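Local coordinates for beta-methylmalyl-CoA dehydratase (Chloroflexus aurantiacus, PDB 4E3E), which catalyses the reversible dehydration of (2R,3S)-beta-methylmalyl-CoA to mesaconyl-CoA in the glyoxylate assimilation cycle, at residues G250-I253 / I254-R258; L67-H70 / I71-K75; M219-T222 / R223-N227; N227-R230 / V231-N234; D197-E200 / V201-I205. One frame throughout, in Å; residues are numbered along the deposited sequence.

Contact 1: G250-I253 / I254-R258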
loop_
_atom_site.group_PDB
_atom_site.type_symbol
_atom_site.label_atom_id
_atom_site.label_comp_id
_atom_site.label_asym_id
_atom_site.label_seq_id
_atom_site.Cartn_x
_atom_site.Cartn_y
_atom_site.Cartn_z
ATOM N N GLY A 250 -16.580 -7.649 5.921
ATOM C CA GLY A 250 -17.806 -6.926 5.561
ATOM C C GLY A 250 -17.614 -5.416 5.403
ATOM O O GLY A 250 -18.186 -4.797 4.501
ATOM N N GLY A 251 -16.803 -4.815 6.268
ATOM C CA GLY A 251 -16.541 -3.378 6.187
ATOM C C GLY A 251 -15.786 -2.968 4.922
ATOM O O GLY A 251 -15.880 -1.818 4.487
ATOM N N HIS A 252 -15.033 -3.898 4.333
ATOM C CA HIS A 252 -14.394 -3.663 3.030
ATOM C C HIS A 252 -15.462 -3.409 1.989
ATOM O O HIS A 252 -15.319 -2.520 1.143
ATOM C CB HIS A 252 -13.517 -4.852 2.643
ATOM C CG HIS A 252 -12.614 -4.610 1.436
ATOM N ND1 HIS A 252 -11.520 -3.839 1.497
ATOM C CD2 HIS A 252 -12.643 -5.154 0.138
ATOM C CE1 HIS A 252 -10.901 -3.821 0.297
ATOM N NE2 HIS A 252 -11.581 -4.652 -0.533
ATOM N N ILE A 253 -16.556 -4.161 2.060
ATOM C CA ILE A 253 -17.687 -3.957 1.141
ATOM C C ILE A 253 -18.365 -2.610 1.358
ATOM O O ILE A 253 -18.740 -1.931 0.394
ATOM C CB ILE A 253 -18.702 -5.116 1.237
ATOM C CG1 ILE A 253 -17.957 -6.450 1.091
ATOM C CG2 ILE A 253 -19.817 -4.975 0.203
ATOM C CD1 ILE A 253 -17.106 -6.558 -0.166
ATOM N N ILE A 254 -18.503 -2.212 2.618
ATOM C CA ILE A 254 -19.059 -0.897 2.936
ATOM C C ILE A 254 -18.209 0.194 2.273
ATOM O O ILE A 254 -18.733 1.141 1.652
ATOM C CB ILE A 254 -19.174 -0.665 4.461
ATOM C CG1 ILE A 254 -20.212 -1.612 5.085
ATOM C CG2 ILE A 254 -19.553 0.779 4.761
ATOM C CD1 ILE A 254 -20.173 -1.699 6.601
ATOM N N SER A 255 -16.895 0.055 2.398
ATOM C CA SER A 255 -15.991 1.075 1.886
ATOM C C SER A 255 -15.955 1.140 0.352
ATOM O O SER A 255 -15.862 2.230 -0.233
ATOM C CB SER A 255 -14.603 0.886 2.495
ATOM O OG SER A 255 -14.538 1.565 3.748
ATOM N N LEU A 256 -16.053 -0.013 -0.301
ATOM C CA LEU A 256 -16.190 -0.033 -1.735
ATOM C C LEU A 256 -17.505 0.629 -2.200
ATOM O O LEU A 256 -17.499 1.447 -3.131
ATOM C CB LEU A 256 -16.121 -1.492 -2.264
ATOM C CG LEU A 256 -14.726 -2.172 -2.250
ATOM C CD1 LEU A 256 -14.844 -3.667 -2.510
ATOM C CD2 LEU A 256 -13.772 -1.550 -3.273
ATOM N N ALA A 257 -18.622 0.262 -1.560
ATOM C CA ALA A 257 -19.932 0.819 -1.902
ATOM C C ALA A 257 -19.918 2.332 -1.779
ATOM O O ALA A 257 -20.426 3.045 -2.663
ATOM C CB ALA A 257 -21.031 0.211 -1.032
ATOM N N ARG A 258 -19.331 2.834 -0.694
ATOM C CA ARG A 258 -19.242 4.268 -0.501
ATOM C C ARG A 258 -18.430 4.905 -1.637
ATOM O O ARG A 258 -18.844 5.931 -2.210
ATOM C CB ARG A 258 -18.650 4.581 0.879
ATOM C CG ARG A 258 -18.214 6.034 1.117
ATOM C CD ARG A 258 -19.324 7.089 1.128
ATOM N NE ARG A 258 -18.747 8.364 1.597
ATOM C CZ ARG A 258 -19.283 9.569 1.434
ATOM N NH1 ARG A 258 -20.464 9.726 0.813
ATOM N NH2 ARG A 258 -18.636 10.630 1.909
#

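Contact 2: L67-H70 / I71-K75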
loop_
_atom_site.group_PDB
_atom_site.type_symbol
_atom_site.label_atom_id
_atom_site.label_comp_id
_atom_site.label_asym_id
_atom_site.label_seq_id
_atom_site.Cartn_x
_atom_site.Cartn_y
_atom_site.Cartn_z
ATOM N N LEU A 67 -12.758 5.086 7.294
ATOM C CA LEU A 67 -11.426 4.703 7.787
ATOM C C LEU A 67 -11.411 4.750 9.330
ATOM O O LEU A 67 -10.933 3.801 9.978
ATOM C CB LEU A 67 -10.311 5.569 7.178
ATOM C CG LEU A 67 -8.853 5.324 7.619
ATOM C CD1 LEU A 67 -8.446 3.845 7.506
ATOM C CD2 LEU A 67 -7.902 6.227 6.817
ATOM N N VAL A 68 -11.945 5.837 9.902
ATOM C CA VAL A 68 -12.172 5.924 11.348
ATOM C C VAL A 68 -12.991 4.721 11.856
ATOM O O VAL A 68 -12.617 4.062 12.843
ATOM C CB VAL A 68 -12.884 7.234 11.753
ATOM C CG1 VAL A 68 -13.278 7.200 13.236
ATOM C CG2 VAL A 68 -11.995 8.450 11.477
ATOM N N PHE A 69 -14.103 4.439 11.187
ATOM C CA PHE A 69 -14.948 3.310 11.580
ATOM C C PHE A 69 -14.210 1.959 11.617
ATOM O O PHE A 69 -14.272 1.255 12.643
ATOM C CB PHE A 69 -16.213 3.260 10.729
ATOM C CG PHE A 69 -17.088 2.080 11.016
ATOM C CD1 PHE A 69 -18.026 2.121 12.048
ATOM C CD2 PHE A 69 -16.969 0.928 10.262
ATOM C CE1 PHE A 69 -18.837 1.030 12.309
ATOM C CE2 PHE A 69 -17.781 -0.170 10.522
ATOM C CZ PHE A 69 -18.710 -0.119 11.554
ATOM N N HIS A 70 -13.521 1.600 10.526
ATOM C CA HIS A 70 -12.810 0.313 10.452
ATOM C C HIS A 70 -11.700 0.163 11.464
ATOM O O HIS A 70 -11.457 -0.916 11.984
ATOM C CB HIS A 70 -12.273 0.065 9.048
ATOM C CG HIS A 70 -13.341 0.060 7.986
ATOM N ND1 HIS A 70 -14.535 -0.543 8.170
ATOM C CD2 HIS A 70 -13.371 0.619 6.712
ATOM C CE1 HIS A 70 -15.290 -0.387 7.064
ATOM N NE2 HIS A 70 -14.579 0.324 6.172
ATOM N N ILE A 71 -11.026 1.259 11.770
ATOM C CA ILE A 71 -9.995 1.234 12.800
ATOM C C ILE A 71 -10.583 1.005 14.204
ATOM O O ILE A 71 -10.093 0.139 14.938
ATOM C CB ILE A 71 -9.087 2.477 12.714
ATOM C CG1 ILE A 71 -8.203 2.351 11.453
ATOM C CG2 ILE A 71 -8.219 2.608 13.974
ATOM C CD1 ILE A 71 -7.441 3.600 11.099
ATOM N N VAL A 72 -11.628 1.764 14.560
ATOM C CA VAL A 72 -12.350 1.579 15.831
ATOM C C VAL A 72 -12.892 0.137 15.920
ATOM O O VAL A 72 -12.664 -0.577 16.917
ATOM C CB VAL A 72 -13.462 2.644 16.012
ATOM C CG1 VAL A 72 -14.400 2.277 17.165
ATOM C CG2 VAL A 72 -12.836 4.020 16.289
ATOM N N PHE A 73 -13.570 -0.296 14.863
ATOM C CA PHE A 73 -14.076 -1.678 14.769
ATOM C C PHE A 73 -12.963 -2.709 14.915
ATOM O O PHE A 73 -13.082 -3.652 15.712
ATOM C CB PHE A 73 -14.845 -1.864 13.456
ATOM C CG PHE A 73 -15.475 -3.231 13.275
ATOM C CD1 PHE A 73 -14.713 -4.340 12.917
ATOM C CD2 PHE A 73 -16.864 -3.391 13.393
ATOM C CE1 PHE A 73 -15.318 -5.593 12.703
ATOM C CE2 PHE A 73 -17.464 -4.625 13.177
ATOM C CZ PHE A 73 -16.693 -5.736 12.833
ATOM N N GLY A 74 -11.884 -2.541 14.154
ATOM C CA GLY A 74 -10.755 -3.476 14.203
ATOM C C GLY A 74 -10.186 -3.712 15.598
ATOM O O GLY A 74 -9.887 -4.844 15.954
ATOM N N LYS A 75 -10.029 -2.644 16.383
ATOM C CA LYS A 75 -9.550 -2.761 17.765
ATOM C C LYS A 75 -10.401 -3.687 18.633
ATOM O O LYS A 75 -9.883 -4.299 19.576
ATOM C CB LYS A 75 -9.521 -1.399 18.468
ATOM C CG LYS A 75 -8.832 -0.297 17.712
ATOM C CD LYS A 75 -7.374 -0.595 17.591
ATOM C CE LYS A 75 -6.917 -0.561 16.145
ATOM N NZ LYS A 75 -5.551 -1.103 16.309
#

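Contact 3: M219-T222 / R223-N227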
loop_
_atom_site.group_PDB
_atom_site.type_symbol
_atom_site.label_atom_id
_atom_site.label_comp_id
_atom_site.label_asym_id
_atom_site.label_seq_id
_atom_site.Cartn_x
_atom_site.Cartn_y
_atom_site.Cartn_z
HETATM N N MSE A 219 -7.063 -8.284 2.296
HETATM C CA MSE A 219 -6.120 -8.613 3.404
HETATM C C MSE A 219 -5.378 -7.377 3.780
HETATM O O MSE A 219 -5.200 -7.082 4.981
HETATM C CB MSE A 219 -5.117 -9.718 3.047
HETATM C CG MSE A 219 -5.874 -11.044 2.935
HETATM SE SE MSE A 219 -4.530 -12.385 2.394
HETATM C CE MSE A 219 -3.384 -12.554 4.004
ATOM N N GLN A 220 -4.948 -6.606 2.784
ATOM C CA GLN A 220 -4.197 -5.379 3.098
ATOM C C GLN A 220 -5.021 -4.316 3.855
ATOM O O GLN A 220 -4.495 -3.642 4.758
ATOM C CB GLN A 220 -3.509 -4.793 1.849
ATOM C CG GLN A 220 -2.739 -3.474 2.115
ATOM C CD GLN A 220 -1.815 -3.131 0.942
ATOM O OE1 GLN A 220 -2.226 -3.215 -0.210
ATOM N NE2 GLN A 220 -0.572 -2.765 1.227
ATOM N N ALA A 221 -6.291 -4.150 3.467
ATOM C CA ALA A 221 -7.186 -3.240 4.162
ATOM C C ALA A 221 -7.397 -3.752 5.584
ATOM O O ALA A 221 -7.283 -2.987 6.550
ATOM C CB ALA A 221 -8.520 -3.085 3.415
ATOM N N THR A 222 -7.638 -5.051 5.712
ATOM C CA THR A 222 -7.915 -5.653 7.035
ATOM C C THR A 222 -6.720 -5.498 8.004
ATOM O O THR A 222 -6.916 -5.230 9.209
ATOM C CB THR A 222 -8.360 -7.124 6.874
ATOM O OG1 THR A 222 -9.411 -7.179 5.891
ATOM C CG2 THR A 222 -8.881 -7.713 8.205
ATOM N N ARG A 223 -5.491 -5.629 7.478
ATOM C CA ARG A 223 -4.266 -5.396 8.276
ATOM C C ARG A 223 -4.079 -3.933 8.632
ATOM O O ARG A 223 -3.577 -3.605 9.730
ATOM C CB ARG A 223 -3.020 -5.935 7.562
ATOM C CG ARG A 223 -2.885 -7.455 7.652
ATOM C CD ARG A 223 -1.864 -7.986 6.657
ATOM N NE ARG A 223 -1.449 -9.333 7.011
ATOM C CZ ARG A 223 -1.036 -10.263 6.155
ATOM N NH1 ARG A 223 -0.975 -10.012 4.848
ATOM N NH2 ARG A 223 -0.684 -11.460 6.619
ATOM N N LEU A 224 -4.478 -3.046 7.721
ATOM C CA LEU A 224 -4.397 -1.602 7.994
ATOM C C LEU A 224 -5.250 -1.289 9.229
ATOM O O LEU A 224 -4.888 -0.439 10.058
ATOM C CB LEU A 224 -4.865 -0.781 6.782
ATOM C CG LEU A 224 -4.845 0.749 6.938
ATOM C CD1 LEU A 224 -3.413 1.265 7.048
ATOM C CD2 LEU A 224 -5.569 1.436 5.789
ATOM N N TYR A 225 -6.371 -2.008 9.345
ATOM C CA TYR A 225 -7.304 -1.846 10.459
ATOM C C TYR A 225 -6.844 -2.604 11.709
ATOM O O TYR A 225 -7.468 -2.472 12.777
ATOM C CB TYR A 225 -8.730 -2.294 10.057
ATOM C CG TYR A 225 -9.199 -1.685 8.740
ATOM C CD1 TYR A 225 -8.868 -0.351 8.397
ATOM C CD2 TYR A 225 -9.964 -2.427 7.854
ATOM C CE1 TYR A 225 -9.274 0.199 7.185
ATOM C CE2 TYR A 225 -10.393 -1.889 6.644
ATOM C CZ TYR A 225 -10.042 -0.591 6.317
ATOM O OH TYR A 225 -10.461 -0.082 5.132
ATOM N N GLN A 226 -5.757 -3.379 11.577
ATOM C CA GLN A 226 -5.266 -4.255 12.665
ATOM C C GLN A 226 -6.436 -5.142 13.173
ATOM O O GLN A 226 -6.646 -5.364 14.371
ATOM C CB GLN A 226 -4.558 -3.421 13.742
ATOM C CG GLN A 226 -3.204 -2.872 13.250
ATOM C CD GLN A 226 -2.717 -1.735 14.122
ATOM O OE1 GLN A 226 -3.478 -0.822 14.413
ATOM N NE2 GLN A 226 -1.454 -1.801 14.574
ATOM N N ASN A 227 -7.213 -5.605 12.202
ATOM C CA ASN A 227 -8.361 -6.485 12.412
ATOM C C ASN A 227 -7.821 -7.892 12.193
ATOM O O ASN A 227 -7.239 -8.180 11.154
ATOM C CB ASN A 227 -9.480 -6.107 11.414
ATOM C CG ASN A 227 -10.655 -7.106 11.377
ATOM O OD1 ASN A 227 -10.515 -8.284 11.681
ATOM N ND2 ASN A 227 -11.830 -6.611 10.982
#

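Contact 4: N227-R230 / V231-N234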
loop_
_atom_site.group_PDB
_atom_site.type_symbol
_atom_site.label_atom_id
_atom_site.label_comp_id
_atom_site.label_asym_id
_atom_site.label_seq_id
_atom_site.Cartn_x
_atom_site.Cartn_y
_atom_site.Cartn_z
ATOM N N ASN A 227 -7.213 -5.605 12.202
ATOM C CA ASN A 227 -8.361 -6.485 12.412
ATOM C C ASN A 227 -7.821 -7.892 12.193
ATOM O O ASN A 227 -7.239 -8.180 11.154
ATOM C CB ASN A 227 -9.480 -6.107 11.414
ATOM C CG ASN A 227 -10.655 -7.106 11.377
ATOM O OD1 ASN A 227 -10.515 -8.284 11.681
ATOM N ND2 ASN A 227 -11.830 -6.611 10.982
ATOM N N THR A 228 -7.980 -8.756 13.190
ATOM C CA THR A 228 -7.310 -10.056 13.175
ATOM C C THR A 228 -8.196 -11.251 12.874
ATOM O O THR A 228 -7.710 -12.367 13.018
ATOM C CB THR A 228 -6.680 -10.387 14.535
ATOM O OG1 THR A 228 -7.720 -10.430 15.526
ATOM C CG2 THR A 228 -5.641 -9.326 14.941
ATOM N N ALA A 229 -9.474 -11.044 12.530
ATOM C CA ALA A 229 -10.403 -12.176 12.367
ATOM C C ALA A 229 -9.824 -13.141 11.350
ATOM O O ALA A 229 -9.372 -12.731 10.291
ATOM C CB ALA A 229 -11.819 -11.719 11.967
ATOM N N ARG A 230 -9.857 -14.420 11.684
ATOM C CA ARG A 230 -9.058 -15.448 11.004
ATOM C C ARG A 230 -9.637 -15.922 9.665
ATOM O O ARG A 230 -8.892 -16.405 8.792
ATOM C CB ARG A 230 -8.804 -16.621 11.967
ATOM C CG ARG A 230 -7.971 -16.221 13.187
ATOM C CD ARG A 230 -8.145 -17.102 14.425
ATOM N NE ARG A 230 -7.176 -16.667 15.440
ATOM C CZ ARG A 230 -7.144 -17.042 16.718
ATOM N NH1 ARG A 230 -8.036 -17.899 17.209
ATOM N NH2 ARG A 230 -6.198 -16.549 17.513
ATOM N N VAL A 231 -10.954 -15.785 9.500
ATOM C CA VAL A 231 -11.606 -16.100 8.217
ATOM C C VAL A 231 -11.077 -15.243 7.051
ATOM O O VAL A 231 -11.204 -15.639 5.901
ATOM C CB VAL A 231 -13.164 -16.002 8.276
ATOM C CG1 VAL A 231 -13.745 -17.077 9.192
ATOM C CG2 VAL A 231 -13.624 -14.597 8.688
ATOM N N HIS A 232 -10.521 -14.066 7.347
ATOM C CA HIS A 232 -9.972 -13.202 6.300
ATOM C C HIS A 232 -8.611 -13.635 5.789
ATOM O O HIS A 232 -8.227 -13.296 4.659
ATOM C CB HIS A 232 -9.874 -11.752 6.784
ATOM C CG HIS A 232 -11.143 -11.231 7.434
ATOM N ND1 HIS A 232 -12.376 -11.502 6.949
ATOM C CD2 HIS A 232 -11.331 -10.397 8.553
ATOM C CE1 HIS A 232 -13.308 -10.907 7.729
ATOM N NE2 HIS A 232 -12.664 -10.213 8.701
ATOM N N PHE A 233 -7.858 -14.373 6.604
ATOM C CA PHE A 233 -6.416 -14.518 6.368
ATOM C C PHE A 233 -5.914 -15.898 5.995
ATOM O O PHE A 233 -4.903 -16.016 5.294
ATOM C CB PHE A 233 -5.632 -14.034 7.592
ATOM C CG PHE A 233 -5.772 -12.560 7.852
ATOM C CD1 PHE A 233 -5.092 -11.638 7.071
ATOM C CD2 PHE A 233 -6.592 -12.099 8.872
ATOM C CE1 PHE A 233 -5.221 -10.273 7.307
ATOM C CE2 PHE A 233 -6.729 -10.738 9.123
ATOM C CZ PHE A 233 -6.041 -9.822 8.335
ATOM N N ASN A 234 -6.614 -16.928 6.469
ATOM C CA ASN A 234 -6.070 -18.270 6.536
ATOM C C ASN A 234 -6.688 -19.214 5.528
ATOM O O ASN A 234 -7.727 -19.832 5.784
ATOM C CB ASN A 234 -6.233 -18.828 7.959
ATOM C CG ASN A 234 -5.398 -20.070 8.201
ATOM O OD1 ASN A 234 -5.200 -20.883 7.295
ATOM N ND2 ASN A 234 -4.908 -20.228 9.434
HETATM O O HOH W 1 -13.967 -8.818 10.957
#

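Contact 5: D197-E200 / V201-I205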
loop_
_atom_site.group_PDB
_atom_site.type_symbol
_atom_site.label_atom_id
_atom_site.label_comp_id
_atom_site.label_asym_id
_atom_site.label_seq_id
_atom_site.Cartn_x
_atom_site.Cartn_y
_atom_site.Cartn_z
ATOM N N ASP A 197 -30.861 20.096 -2.219
ATOM C CA ASP A 197 -32.162 20.487 -2.753
ATOM C C ASP A 197 -32.603 19.658 -3.955
ATOM O O ASP A 197 -33.798 19.524 -4.187
ATOM C CB ASP A 197 -32.163 21.971 -3.140
ATOM C CG ASP A 197 -31.510 22.851 -2.082
ATOM O OD1 ASP A 197 -30.308 22.657 -1.798
ATOM O OD2 ASP A 197 -32.198 23.743 -1.540
ATOM N N ASP A 198 -31.653 19.095 -4.703
ATOM C CA ASP A 198 -31.959 18.475 -5.996
ATOM C C ASP A 198 -32.277 16.984 -5.924
ATOM O O ASP A 198 -32.762 16.403 -6.896
ATOM C CB ASP A 198 -30.818 18.719 -6.996
ATOM C CG ASP A 198 -30.401 20.173 -7.058
ATOM O OD1 ASP A 198 -31.283 21.054 -7.147
ATOM O OD2 ASP A 198 -29.181 20.437 -7.014
ATOM N N TYR A 199 -31.997 16.364 -4.782
ATOM C CA TYR A 199 -32.278 14.945 -4.606
ATOM C C TYR A 199 -33.748 14.730 -4.240
ATOM O O TYR A 199 -34.339 15.534 -3.518
ATOM C CB TYR A 199 -31.304 14.336 -3.589
ATOM C CG TYR A 199 -29.944 14.117 -4.196
ATOM C CD1 TYR A 199 -28.986 15.137 -4.204
ATOM C CD2 TYR A 199 -29.627 12.900 -4.823
ATOM C CE1 TYR A 199 -27.746 14.945 -4.794
ATOM C CE2 TYR A 199 -28.387 12.701 -5.419
ATOM C CZ TYR A 199 -27.454 13.720 -5.392
ATOM O OH TYR A 199 -26.235 13.519 -5.971
ATOM N N GLU A 200 -34.342 13.668 -4.782
ATOM C CA GLU A 200 -35.753 13.363 -4.567
ATOM C C GLU A 200 -35.884 12.164 -3.648
ATOM O O GLU A 200 -35.307 11.105 -3.917
ATOM C CB GLU A 200 -36.453 13.069 -5.899
ATOM C CG GLU A 200 -36.543 14.269 -6.830
ATOM C CD GLU A 200 -36.690 13.878 -8.290
ATOM O OE1 GLU A 200 -37.439 12.919 -8.595
ATOM O OE2 GLU A 200 -36.054 14.536 -9.142
ATOM N N VAL A 201 -36.642 12.331 -2.565
ATOM C CA VAL A 201 -36.873 11.243 -1.608
ATOM C C VAL A 201 -37.545 10.089 -2.354
ATOM O O VAL A 201 -38.505 10.304 -3.095
ATOM C CB VAL A 201 -37.744 11.719 -0.430
ATOM C CG1 VAL A 201 -38.123 10.547 0.466
ATOM C CG2 VAL A 201 -37.015 12.807 0.376
ATOM N N GLY A 202 -37.005 8.909 -2.205
ATOM C CA GLY A 202 -37.463 7.743 -2.911
ATOM C C GLY A 202 -36.771 7.449 -4.217
ATOM O O GLY A 202 -36.913 6.393 -4.744
ATOM N N GLU A 203 -35.967 8.367 -4.694
ATOM C CA GLU A 203 -35.253 8.137 -5.915
ATOM C C GLU A 203 -34.173 7.099 -5.738
ATOM O O GLU A 203 -33.594 6.981 -4.694
ATOM C CB GLU A 203 -34.724 9.426 -6.501
ATOM C CG GLU A 203 -33.262 9.662 -6.363
ATOM C CD GLU A 203 -32.820 10.921 -7.053
ATOM O OE1 GLU A 203 -32.732 11.945 -6.407
ATOM O OE2 GLU A 203 -32.550 10.873 -8.237
ATOM N N LYS A 204 -33.945 6.339 -6.787
ATOM C CA LYS A 204 -32.939 5.305 -6.799
ATOM C C LYS A 204 -31.854 5.645 -7.783
ATOM O O LYS A 204 -32.122 6.147 -8.837
ATOM C CB LYS A 204 -33.535 3.956 -7.124
ATOM C CG LYS A 204 -34.597 3.538 -6.153
ATOM C CD LYS A 204 -34.880 2.074 -6.262
ATOM C CE LYS A 204 -36.341 1.823 -6.028
ATOM N NZ LYS A 204 -36.479 0.646 -5.158
ATOM N N ILE A 205 -30.621 5.389 -7.386
ATOM C CA ILE A 205 -29.437 5.772 -8.156
ATOM C C ILE A 205 -28.536 4.569 -8.438
ATOM O O ILE A 205 -28.001 3.953 -7.507
ATOM C CB ILE A 205 -28.618 6.824 -7.391
ATOM C CG1 ILE A 205 -29.515 8.010 -7.011
ATOM C CG2 ILE A 205 -27.419 7.279 -8.215
ATOM C CD1 ILE A 205 -28.886 8.942 -5.996
#

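Contact 1: G250-I253 / I254-R258
The first turns of helix 250-265, largely buried in this hotdog-clan enzyme, bring H252 and L256 together one turn apart. Four backbone bonds in the i to i+4 pattern define the turn: the amides of I254, S255, L256 and A257 reach the carbonyls of G250 to I253 in order, from I254 N to G250 O at 3.2 Å to A257 N to I253 O at 2.9 Å. H252 holds CG anti to its own backbone N (chi1 -170°), which lays the imidazole beside L256: L256 CG sits over one ring face, and CD1 comes 3.8 Å from H252 CD2. The ring is bonded at both nitrogens, ND1 to Y40 OH and NE2 to E217 OE2, two bonds that probably fix the rotation of the ring on which the leucine packs. L256 CD1 also lies 4.4 Å from I253 CD1, a looser apolar contact. On another side of the helix, I254 CD1 rests 4.0 Å from G251 CA, where the glycine offers only backbone. S255 OG bonds to Y36 OH, and its side chain is about 6 Å from that of D64, a residue probably involved in substrate binding. I253 and I254 meanwhile press on strand 338-349, the helix-on-sheet packing characteristic of the hotdog fold.

Contact 2: L67-H70 / I71-K75
Regular alpha-helical bonding joins L67 to I71, V68 to V72, F69 to F73 and H70 to G74, with I71 N 3.1 Å from L67 O. At the far end of this ladder G74 N lies closer to its acceptor, 2.7 Å from H70 O. The bond of V72 N to V68 O is almost straight, at 174°. Each pair of the ladder except the last also carries a side-chain contact. L67 CD1 and I71 CD1 meet at 3.7 Å with the two chains crossing at a slant, and I71 CG1 lies 3.4 Å from L67 O. V68 CG1 and V72 CG2 approach more loosely, at 4.4 Å. F69 and F73 both swing CG opposite the backbone N (chi1 176° and -177°), which makes their rings leave the helix side by side and in the same direction: F73 CB sits over one face of the F69 ring, and F69 CZ lies 4.2 Å from F73 CD2. H70 CE1 lies at the edge of the F69 ring, while H70 ND1 is bonded to Y249 OH and NE2 to S255 OG. Both phenylalanines touch Y142 of strand 138-149, and V68 and V72 lean on L105 of strand 104-116. Helix 65-80 thus packs on the antiparallel sheet, consistent with a central helix of a hotdog fold in the MaoC-like region.

Contact 3: M219-T222 / R223-N227
T222 O and N227 N meet where helix 215-224 ends in a Schellman motif. Among the backbone bonds, R223 N to M219 O and L224 N to Q220 O continue the helix, and Y225 N follows to A221 O at 3.1 Å. Q226 then takes a positive phi of 52°, and two bonds turn back into the last turn: Q226 N to R223 O at 2.9 Å and N227 N to T222 O at 3.0 Å.

The aromatic contact is made by Y225. Its CG stands opposite the carbonyl carbon (chi1 -49°), which folds the ring back beneath A221, so that A221 O lies 3.0 Å above the ring plane, nearer the rim than the centre. A221 CB meets Y225 CE2 at 3.9 Å, while the hydroxyl is bonded to Y40 OH. Replacing Y225 with an alanine would probably leave Y40 OH without this mate and open a gap beside A221 CB.

Polar side chains reach other subunits and helix 65-80. Q220 NE2 bonds S38 OG and Q220 OE1 of the third subunit, its own OE1 accepts from Q220 NE2 of the second, and Q226, just past the helix, takes the amine of K75 on OE1.

Van der Waals packing completes the account. Selenomethionine M219, bent at chi3 (69°), runs alongside the extended R223, its CE approaching the guanidinium obliquely, 3.6 Å from R223 NH1. At the helix end, T222 CG2 packs 3.6 Å from N227 CB.

Contact 4: N227-R230 / V231-N234
CG of N227, opposite the backbone N (chi1 171°), brings the amide beside H232, while H232 turns CG to the side opposite its carbonyl carbon (chi1 -49°), so amide and imidazole meet with planes 67° apart. N227 OD1 lies at the ring edge, near its plane, 3.9 Å from H232 CD2. The same oxygen accepts the amide of A229, with A229 N at 3.1 Å and nearly in line with the C=O bond, which makes an Asx turn. A water accepts from N227 ND2 and also bonds H232 NE2, bridging the two side chains, and H232 ND1 is engaged by I247 O. A229 CB fills in beside the ring, 3.7 Å from H232 CD2.

A lysine in place of N227 lacks the amide oxygen, which would probably leave A229 N without its acceptor, the Asx turn less firmly held and the water-mediated link to H232 NE2 disturbed.

F233 presents its ring edge to backbone carbonyls: CD2 is 3.2 Å from A229 O and CE2 is 3.3 Å from N227 O, consistent with weak C-H to oxygen attraction. R230 O accepts two amides, N234 N at 3.3 Å along the carbonyl direction and F233 N at 3.2 Å from well above its plane. Outward, R230 NE makes a salt bridge with D209 OD2 of the third subunit. N234 OD1 caps V237 N at the start of helix 235-238. The 227-234 segment is thus a compact interhelical loop, opened by an Asx turn and closed by an asparagine N-cap.

Contact 5: D197-E200 / V201-I205
Y199, E200 and E203 meet across a type II beta turn, E200 to E203, that leads into strand 204-212, an outermost strand of the sheet within this chain. First comes Y199, whose ring edge meets I205 CD1 in plane, CE2 lying 3.8 Å away, the two side chains crossing at about a right angle. The same ring has E203 OE1 obliquely beside CD2 at 3.6 Å, and the tyrosine hydroxyl is tied to G264 O.

E200 follows and bonds E203 twice. Its amide donates to E203 OE1 at 2.9 Å along an almost perfectly straight line (178°), the oxygen being met on its anti side, 33° out of the carboxylate plane. Its carbonyl accepts E203 N at 2.9 Å, the donor sitting above the carbonyl plane; this is the turn's closing bond. G202 takes a positive phi, a conformation that favours glycine in a type II turn. E203 adopts a chi1 of 105°, away from a staggered value, probably offset by its bonds to the E200 amide and, through OE2, to K4 of the second subunit.

That lysine also makes a cation-pi contact with the Y199 ring. Tightness shows at the base of the glutamate, where E203 CB is only 3.1 Å from E200 O.

Overall arrangement
All five contacts are local, so none closes a long loop; along the chain they run 2, 5, 3, 4, 1 in series, without nesting or crossing. Contact 2 lies on helix 65-80. Contact 5 then turns the chain into strand 204-212, far off: its centre is about 30 Å from that of contact 2 and about 38 Å from that of contact 4. Contact 3 ends helix 215-224 and shares N227 with contact 4, and T222 CG2 meets F233 CZ at 3.5 Å. Contact 1 opens helix 250-265, which touches helix 65-80 of contact 2 and, through H252 ND1 and A221 CB (3.6 Å), contact 3. H70 CD2 lies 3.4 Å from Y225 OH, joining contacts 2 and 3.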